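Local coordinates for geranyltranstransferase (Campylobacter jejuni, PDB 3NPK), which probably catalyses the condensation of geranyl diphosphate with isopentenyl diphosphate to give farnesyl diphosphate and pyrophosphate, an early step of isoprenoid biosynthesis, at residues Q45-V50 against L63-A68; P56-Q61 against A124-E129. One frame throughout, in Å; residues are numbered along the deposited sequence.

Contact 1 (Q45-V50 against L63-A68); sequences QLLLSV and LDVALA
L48 lays the forked end of its side chain over the methyl of A66, its CG 4.0 Å from A66 CB, while both of its methyls also meet one methyl of L63. L48 and L63 cross at about a right angle, and L48 CD1 lies 3.9 Å from L63 CD2. The bond from CA to CB of L63 points away from 45-50, so it is the length of leucine that brings CD2 back into the interface. A second leucine works one residue earlier. With CG anti to the backbone N (chi1 179°), L47 reaches across to V65, where its CD1 comes to 3.6 Å from V65 CG1; its other methyl, CD2, lies more loosely by A66, 4.4 Å from CB. A66 is thus met by both leucines, closely by L48 and loosely by L47, and a residue as small as alanine suits the point where the backbones come nearest, L47 CA and A66 CA being 6.4 Å apart. The contact is wholly apolar and buried, as expected inside an all-helical prenyl synthase fold. On the far side of 45-50, S49 OG turns its polar end back to its own helix and donates to Q45 O at 2.7 Å, from the opposite face of that carbonyl to S49 N. The two segments run nearly antiparallel, at 157°, with axes 9.2 Å apart: helices 42-54 and 59-80 form a hairpin. Helix 5-14 closes one flank, F9 touching both L48 and A66; M185 of helix 164-189 meets L47 and V65, and helix 269-282 packs behind Q45, L46 and S49.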
loop_
_atom_site.group_PDB
_atom_site.type_symbol
_atom_site.label_atom_id
_atom_site.label_comp_id
_atom_site.label_asym_id
_atom_site.label_seq_id
_atom_site.Cartn_x
_atom_site.Cartn_y
_atom_site.Cartn_z
ATOM N N GLN A 45 -18.731 3.537 7.118
ATOM C CA GLN A 45 -20.172 3.441 7.367
ATOM C C GLN A 45 -20.981 3.016 6.142
ATOM O O GLN A 45 -21.983 2.289 6.274
ATOM C CB GLN A 45 -20.723 4.729 7.979
ATOM C CG GLN A 45 -20.144 5.015 9.381
ATOM C CD GLN A 45 -20.330 3.830 10.315
ATOM O OE1 GLN A 45 -21.339 3.134 10.245
ATOM N NE2 GLN A 45 -19.353 3.584 11.176
ATOM N N LEU A 46 -20.558 3.441 4.953
ATOM C CA LEU A 46 -21.198 2.948 3.729
ATOM C C LEU A 46 -21.061 1.435 3.629
ATOM O O LEU A 46 -22.037 0.731 3.363
ATOM C CB LEU A 46 -20.585 3.598 2.491
ATOM C CG LEU A 46 -20.923 5.073 2.260
ATOM C CD1 LEU A 46 -20.070 5.559 1.109
ATOM C CD2 LEU A 46 -22.412 5.256 1.969
ATOM N N LEU A 47 -19.852 0.928 3.865
ATOM C CA LEU A 47 -19.611 -0.506 3.763
ATOM C C LEU A 47 -20.446 -1.252 4.803
ATOM O O LEU A 47 -21.112 -2.251 4.490
ATOM C CB LEU A 47 -18.121 -0.813 3.956
ATOM C CG LEU A 47 -17.751 -2.301 3.891
ATOM C CD1 LEU A 47 -16.349 -2.496 3.341
ATOM C CD2 LEU A 47 -17.866 -3.009 5.253
ATOM N N LEU A 48 -20.403 -0.784 6.048
ATOM C CA LEU A 48 -21.088 -1.498 7.128
ATOM C C LEU A 48 -22.604 -1.445 6.951
ATOM O O LEU A 48 -23.310 -2.374 7.350
ATOM C CB LEU A 48 -20.685 -0.928 8.489
ATOM C CG LEU A 48 -19.207 -1.127 8.843
ATOM C CD1 LEU A 48 -18.838 -0.271 10.061
ATOM C CD2 LEU A 48 -18.917 -2.617 9.088
ATOM N N SER A 49 -23.108 -0.373 6.340
ATOM C CA SER A 49 -24.549 -0.246 6.109
ATOM C C SER A 49 -24.995 -1.309 5.112
ATOM O O SER A 49 -26.032 -1.970 5.304
ATOM C CB SER A 49 -24.906 1.145 5.564
ATOM O OG SER A 49 -24.678 2.175 6.521
ATOM N N VAL A 50 -24.221 -1.480 4.039
ATOM C CA VAL A 50 -24.540 -2.537 3.072
ATOM C C VAL A 50 -24.587 -3.901 3.772
ATOM O O VAL A 50 -25.566 -4.643 3.640
ATOM C CB VAL A 50 -23.542 -2.578 1.892
ATOM C CG1 VAL A 50 -23.830 -3.796 0.992
ATOM C CG2 VAL A 50 -23.625 -1.269 1.081
ATOM N N LEU A 63 -16.057 -5.479 10.115
ATOM C CA LEU A 63 -15.410 -4.331 10.727
ATOM C C LEU A 63 -13.957 -4.198 10.283
ATOM O O LEU A 63 -13.471 -3.076 10.118
ATOM C CB LEU A 63 -15.494 -4.410 12.256
ATOM C CG LEU A 63 -16.890 -4.166 12.828
ATOM C CD1 LEU A 63 -16.961 -4.653 14.271
ATOM C CD2 LEU A 63 -17.340 -2.715 12.714
ATOM N N ASP A 64 -13.267 -5.325 10.087
ATOM C CA ASP A 64 -11.869 -5.286 9.634
ATOM C C ASP A 64 -11.777 -4.725 8.214
ATOM O O ASP A 64 -10.785 -4.100 7.854
ATOM C CB ASP A 64 -11.228 -6.675 9.635
ATOM C CG ASP A 64 -10.853 -7.161 11.019
ATOM O OD1 ASP A 64 -10.742 -6.331 11.954
ATOM O OD2 ASP A 64 -10.647 -8.392 11.160
ATOM N N VAL A 65 -12.802 -4.958 7.398
ATOM C CA VAL A 65 -12.772 -4.467 6.021
ATOM C C VAL A 65 -13.016 -2.959 6.038
ATOM O O VAL A 65 -12.349 -2.203 5.319
ATOM C CB VAL A 65 -13.818 -5.208 5.130
ATOM C CG1 VAL A 65 -13.660 -4.800 3.673
ATOM C CG2 VAL A 65 -13.656 -6.717 5.277
ATOM N N ALA A 66 -13.952 -2.515 6.874
ATOM C CA ALA A 66 -14.158 -1.086 7.093
ATOM C C ALA A 66 -12.873 -0.431 7.600
ATOM O O ALA A 66 -12.533 0.696 7.199
ATOM C CB ALA A 66 -15.300 -0.856 8.091
ATOM N N LEU A 67 -12.163 -1.125 8.490
ATOM C CA LEU A 67 -10.908 -0.613 9.027
ATOM C C LEU A 67 -9.875 -0.398 7.916
ATOM O O LEU A 67 -9.211 0.648 7.865
ATOM C CB LEU A 67 -10.353 -1.570 10.078
ATOM C CG LEU A 67 -9.208 -1.013 10.928
ATOM C CD1 LEU A 67 -9.701 0.213 11.685
ATOM C CD2 LEU A 67 -8.740 -2.089 11.891
ATOM N N ALA A 68 -9.755 -1.369 7.017
ATOM C CA ALA A 68 -8.836 -1.247 5.886
ATOM C C ALA A 68 -9.146 0.002 5.046
ATOM O O ALA A 68 -8.223 0.728 4.634
ATOM C CB ALA A 68 -8.904 -2.495 5.023
#

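Contact 2 (P56-Q61 against A124-E129)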
loop_
_atom_site.group_PDB
_atom_site.type_symbol
_atom_site.label_atom_id
_atom_site.label_comp_id
_atom_site.label_asym_id
_atom_site.label_seq_id
_atom_site.Cartn_x
_atom_site.Cartn_y
_atom_site.Cartn_z
ATOM N N PRO A 56 -26.529 -9.312 8.068
ATOM C CA PRO A 56 -26.113 -8.763 9.362
ATOM C C PRO A 56 -25.282 -9.757 10.158
ATOM O O PRO A 56 -24.563 -9.344 11.072
ATOM C CB PRO A 56 -27.449 -8.477 10.062
ATOM C CG PRO A 56 -28.469 -9.295 9.274
ATOM C CD PRO A 56 -27.986 -9.200 7.879
ATOM N N GLU A 57 -25.368 -11.045 9.815
ATOM C CA GLU A 57 -24.569 -12.062 10.507
ATOM C C GLU A 57 -23.068 -11.940 10.216
ATOM O O GLU A 57 -22.251 -12.606 10.847
ATOM C CB GLU A 57 -25.060 -13.479 10.162
ATOM C CG GLU A 57 -24.836 -13.874 8.704
ATOM C CD GLU A 57 -26.020 -13.577 7.786
ATOM O OE1 GLU A 57 -26.790 -12.623 8.031
ATOM O OE2 GLU A 57 -26.177 -14.323 6.800
ATOM N N LEU A 58 -22.714 -11.106 9.243
ATOM C CA LEU A 58 -21.314 -10.856 8.915
ATOM C C LEU A 58 -20.842 -9.467 9.352
ATOM O O LEU A 58 -19.730 -9.065 9.024
ATOM C CB LEU A 58 -21.080 -11.013 7.405
ATOM C CG LEU A 58 -21.160 -12.442 6.865
ATOM C CD1 LEU A 58 -21.066 -12.415 5.335
ATOM C CD2 LEU A 58 -20.062 -13.307 7.467
ATOM N N LEU A 59 -21.665 -8.737 10.098
ATOM C CA LEU A 59 -21.321 -7.348 10.423
ATOM C C LEU A 59 -20.008 -7.243 11.210
ATOM O O LEU A 59 -19.125 -6.435 10.890
ATOM C CB LEU A 59 -22.461 -6.678 11.194
ATOM C CG LEU A 59 -22.175 -5.211 11.507
ATOM C CD1 LEU A 59 -22.161 -4.414 10.202
ATOM C CD2 LEU A 59 -23.208 -4.683 12.488
ATOM N N ASN A 60 -19.849 -8.069 12.234
ATOM C CA ASN A 60 -18.622 -7.969 13.013
ATOM C C ASN A 60 -17.374 -8.300 12.200
ATOM O O ASN A 60 -16.339 -7.632 12.314
ATOM C CB ASN A 60 -18.736 -8.842 14.255
ATOM C CG ASN A 60 -19.745 -8.289 15.224
ATOM O OD1 ASN A 60 -19.492 -7.273 15.875
ATOM N ND2 ASN A 60 -20.907 -8.936 15.316
ATOM N N GLN A 61 -17.476 -9.325 11.369
ATOM C CA GLN A 61 -16.360 -9.736 10.530
ATOM C C GLN A 61 -16.021 -8.629 9.536
ATOM O O GLN A 61 -14.857 -8.471 9.144
ATOM C CB GLN A 61 -16.734 -11.024 9.791
ATOM C CG GLN A 61 -16.912 -12.216 10.745
ATOM C CD GLN A 61 -18.332 -12.406 11.271
ATOM O OE1 GLN A 61 -19.144 -11.485 11.297
ATOM N NE2 GLN A 61 -18.620 -13.616 11.724
ATOM N N ALA A 124 -8.923 -10.727 7.753
ATOM C CA ALA A 124 -10.332 -10.707 8.122
ATOM C C ALA A 124 -10.888 -12.128 8.227
ATOM O O ALA A 124 -10.427 -13.058 7.537
ATOM C CB ALA A 124 -11.140 -9.911 7.117
ATOM N N HIS A 125 -11.887 -12.301 9.080
ATOM C CA HIS A 125 -12.512 -13.603 9.246
ATOM C C HIS A 125 -13.615 -13.806 8.202
ATOM O O HIS A 125 -14.814 -13.795 8.532
ATOM C CB HIS A 125 -13.059 -13.778 10.662
ATOM C CG HIS A 125 -13.433 -15.191 10.980
ATOM N ND1 HIS A 125 -12.769 -15.950 11.923
ATOM C CD2 HIS A 125 -14.384 -15.996 10.454
ATOM C CE1 HIS A 125 -13.313 -17.153 11.977
ATOM N NE2 HIS A 125 -14.292 -17.209 11.092
ATOM N N LEU A 126 -13.185 -13.943 6.947
ATOM C CA LEU A 126 -14.048 -14.147 5.787
ATOM C C LEU A 126 -13.353 -15.158 4.889
ATOM O O LEU A 126 -12.133 -15.321 4.957
ATOM C CB LEU A 126 -14.214 -12.828 5.014
ATOM C CG LEU A 126 -14.907 -11.695 5.761
ATOM C CD1 LEU A 126 -14.678 -10.350 5.012
ATOM C CD2 LEU A 126 -16.411 -11.989 5.896
ATOM N N LYS A 127 -14.115 -15.833 4.032
ATOM C CA LYS A 127 -13.525 -16.787 3.104
ATOM C C LYS A 127 -12.445 -16.146 2.256
ATOM O O LYS A 127 -12.567 -14.971 1.869
ATOM C CB LYS A 127 -14.597 -17.369 2.181
ATOM C CG LYS A 127 -15.611 -18.239 2.888
ATOM C CD LYS A 127 -16.538 -18.866 1.882
ATOM C CE LYS A 127 -17.483 -17.836 1.307
ATOM N NZ LYS A 127 -18.646 -18.507 0.649
ATOM N N ASP A 128 -11.404 -16.920 1.954
ATOM C CA ASP A 128 -10.296 -16.431 1.122
ATOM C C ASP A 128 -10.782 -15.903 -0.229
ATOM O O ASP A 128 -10.262 -14.904 -0.717
ATOM C CB ASP A 128 -9.221 -17.502 0.901
ATOM C CG ASP A 128 -8.377 -17.751 2.146
ATOM O OD1 ASP A 128 -8.415 -16.894 3.060
ATOM O OD2 ASP A 128 -7.665 -18.789 2.212
ATOM N N GLU A 129 -11.777 -16.558 -0.828
ATOM C CA GLU A 129 -12.304 -16.099 -2.108
ATOM C C GLU A 129 -12.867 -14.677 -1.997
ATOM O O GLU A 129 -12.678 -13.841 -2.892
ATOM C CB GLU A 129 -13.386 -17.072 -2.619
ATOM C CG GLU A 129 -14.002 -16.688 -3.962
ATOM C CD GLU A 129 -15.109 -17.640 -4.443
ATOM O OE1 GLU A 129 -15.417 -17.616 -5.658
ATOM O OE2 GLU A 129 -15.676 -18.400 -3.623
HETATM O O HOH W 1 -12.815 -9.994 10.400
#
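The side-chain amide of Q61 and the imidazole of H125, in the conformer described here, lie side by side with their planes turned 59° apart, so they do not stack face on face; the touching is done by the aliphatic stems, Q61 CG standing 4.2 Å from H125 CB. H125 is the centre of an inverse gamma turn, a tight kink in the link between helices 103-122 and 128-142, closed by a weak bond from L126 N to A124 O. The turn presents the carbonyl of H125 to glutamine, and H125 O lies 3.4 Å from Q61 CG, a packing contact with the methylene. CG of Q61 stands beside its own backbone N (chi1 -66°), and the bend at chi2, 90°, turns the end of the chain aside and leaves CG against H125 O. Polar residues suit this surface position, and H125 is modelled in two conformations. Next to them the contact turns apolar. L126 CD2 touches two partners, 4.0 Å from Q61 CB and 4.2 Å from L58 CD2, and the two leucines cross obliquely. Leucine fits here because L126 also packs on V65 of helix 59-80 and on L134 of helix 128-142, while L58 leans on V51 of helix 42-54. K127, at the N-cap position of helix 128-142, forms a salt bridge with E191. One water bridges the two backbones, donating to Q61 O at 2.8 Å and accepting from H125 N, also at 2.8 Å.

How the contacts relate
Contacts 1 and 2 have centres 11 Å apart on the same side of the chain's centre, and both use helix 59-80: 56-61 leads into it and 63-68 comes one residue later. Along the chain the segments alternate, 45-50, 56-61, 63-68, then 124-129. Contact 1 is buried, whereas contact 2 lies at the surface, 20 Å from the chain's centre. Packing joins them, V65 CG2 to L126 CD1 at 3.8 Å and L48 O to L59 CD1 at 3.7 Å. Contact 1 pairs helices 42-54 and 59-80; contact 2 packs the link after helix 103-122 on the start of the second, whose next turns enter the core, the A66 side chain about 13 Å from the bound pyrophosphate.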